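Aminotransferase TlmJ (Streptoalloteichus hindustanus, PDB 5UID) probably transfers amino groups with the help of pyridoxal 5'-phosphate, as an aminotransferase of the DegT/DnrJ/EryC1 family. Local coordinates at residues F66-L71 / P154-S159. Numbering follows the deposited sequence.
Sequences FLSMEL and PLVEDS
Val156 meets Ser68 and Met69 through aliphatic and hydroxyl groups alone; no flat group enters the contact. This is helix-on-sheet packing in the large domain of a fold-type I pyridoxal-phosphate enzyme, where helix 61-72 lies against the central seven-stranded mixed sheet. Val156, in strand 155-158, turns both methyls to the helix, CG1 to Ser68 and CG2 to Met69, with CG1 anti to the backbone N (chi1 -180°). CG2 takes the apolar contact, 3.7 Å from CE of Met69, a selenomethionine whose chain bends at chi2 (-57°) and again at chi3, bringing its terminal methyl toward the strand. Ala93 and Ile94 of helix 88-95 also pack on Met69. Next along the strand, Glu157 lies on its opposite face, the carboxylate hydrogen-bonded to His133, Gly173 and Gly176. Asp158 returns to the helix-facing side and packs on Cys61 and Leu65; its OD2 lies near the cofactor's pyridine nitrogen N1, in the lysine-cofactor adduct at position 187, consistent with the aspartate that faces this nitrogen in fold-type I enzymes. The valine's CG1 stands 4.1 Å from Ser68 OG, a hydroxyl hydrogen-bonded to the carbonyl O of Leu65, about one turn back in its own helix.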
# COMPACT_ATOMS: atom_id res chain seq x y z
N PHE A 66 -10.42 -4.96 -1.53
CA PHE A 66 -10.91 -4.80 -0.16
C PHE A 66 -11.81 -3.58 -0.03
O PHE A 66 -12.85 -3.63 0.64
CB PHE A 66 -9.73 -4.69 0.81
CG PHE A 66 -9.26 -6.01 1.35
CD1 PHE A 66 -8.50 -6.87 0.57
CD2 PHE A 66 -9.55 -6.39 2.65
CE1 PHE A 66 -8.06 -8.08 1.06
CE2 PHE A 66 -9.12 -7.60 3.16
CZ PHE A 66 -8.37 -8.45 2.36
N LEU A 67 -11.43 -2.46 -0.66
CA LEU A 67 -12.23 -1.25 -0.57
C LEU A 67 -13.61 -1.46 -1.20
O LEU A 67 -14.62 -0.99 -0.65
CB LEU A 67 -11.52 -0.08 -1.25
CG LEU A 67 -10.30 0.50 -0.54
CD1 LEU A 67 -9.62 1.55 -1.42
CD2 LEU A 67 -10.69 1.08 0.80
N SER A 68 -13.67 -2.15 -2.33
CA SER A 68 -14.96 -2.34 -3.00
C SER A 68 -15.92 -3.14 -2.14
O SER A 68 -17.12 -2.84 -2.09
CB SER A 68 -14.75 -3.00 -4.36
OG SER A 68 -14.31 -4.34 -4.22
N MSE A 69 -15.42 -4.17 -1.46
CA MSE A 69 -16.25 -4.96 -0.56
C MSE A 69 -16.71 -4.12 0.63
O MSE A 69 -17.79 -4.34 1.18
CB MSE A 69 -15.51 -6.21 -0.09
CG MSE A 69 -15.21 -7.22 -1.19
SE MSE A 69 -16.82 -7.83 -2.13
CE MSE A 69 -16.43 -7.12 -3.90
N GLU A 70 -15.87 -3.17 1.04
CA GLU A 70 -16.27 -2.25 2.11
C GLU A 70 -17.33 -1.27 1.61
O GLU A 70 -18.36 -1.07 2.28
CB GLU A 70 -15.05 -1.49 2.63
CG GLU A 70 -14.04 -2.35 3.37
CD GLU A 70 -12.77 -1.59 3.73
OE1 GLU A 70 -12.76 -0.35 3.57
OE2 GLU A 70 -11.80 -2.23 4.18
N LEU A 71 -17.11 -0.67 0.45
CA LEU A 71 -18.05 0.32 -0.07
C LEU A 71 -19.41 -0.31 -0.37
O LEU A 71 -20.45 0.32 -0.18
CB LEU A 71 -17.48 0.98 -1.32
CG LEU A 71 -16.23 1.83 -1.09
CD1 LEU A 71 -15.56 2.17 -2.41
CD2 LEU A 71 -16.58 3.10 -0.33
N PRO A 154 -24.50 -6.25 -7.61
CA PRO A 154 -23.34 -5.51 -8.11
C PRO A 154 -22.26 -6.44 -8.63
O PRO A 154 -21.98 -7.49 -8.03
CB PRO A 154 -22.87 -4.72 -6.88
CG PRO A 154 -24.06 -4.66 -5.98
CD PRO A 154 -24.79 -5.95 -6.20
N LEU A 155 -21.65 -6.06 -9.74
CA LEU A 155 -20.60 -6.83 -10.38
C LEU A 155 -19.28 -6.09 -10.25
O LEU A 155 -19.17 -4.93 -10.66
CB LEU A 155 -20.92 -7.09 -11.85
CG LEU A 155 -19.81 -7.79 -12.64
CD1 LEU A 155 -19.55 -9.17 -12.06
CD2 LEU A 155 -20.17 -7.88 -14.11
N VAL A 156 -18.28 -6.76 -9.68
CA VAL A 156 -16.93 -6.22 -9.54
C VAL A 156 -16.02 -6.97 -10.50
O VAL A 156 -15.99 -8.21 -10.51
CB VAL A 156 -16.43 -6.34 -8.09
CG1 VAL A 156 -15.02 -5.77 -7.97
CG2 VAL A 156 -17.37 -5.63 -7.13
N GLU A 157 -15.27 -6.22 -11.30
CA GLU A 157 -14.36 -6.79 -12.29
C GLU A 157 -12.93 -6.66 -11.79
O GLU A 157 -12.39 -5.55 -11.74
CB GLU A 157 -14.52 -6.11 -13.64
CG GLU A 157 -15.71 -6.58 -14.46
CD GLU A 157 -15.79 -5.86 -15.78
OE1 GLU A 157 -16.57 -4.89 -15.89
OE2 GLU A 157 -15.05 -6.25 -16.71
N ASP A 158 -12.32 -7.78 -11.43
CA ASP A 158 -10.88 -7.82 -11.19
C ASP A 158 -10.23 -7.86 -12.57
O ASP A 158 -10.06 -8.92 -13.18
CB ASP A 158 -10.49 -9.02 -10.33
CG ASP A 158 -9.01 -9.03 -9.97
OD1 ASP A 158 -8.24 -8.22 -10.53
OD2 ASP A 158 -8.61 -9.86 -9.12
N SER A 159 -9.86 -6.69 -13.08
CA SER A 159 -9.31 -6.53 -14.41
C SER A 159 -7.79 -6.56 -14.44
O SER A 159 -7.18 -6.03 -15.38
CB SER A 159 -9.82 -5.23 -15.03
OG SER A 159 -11.22 -5.11 -14.87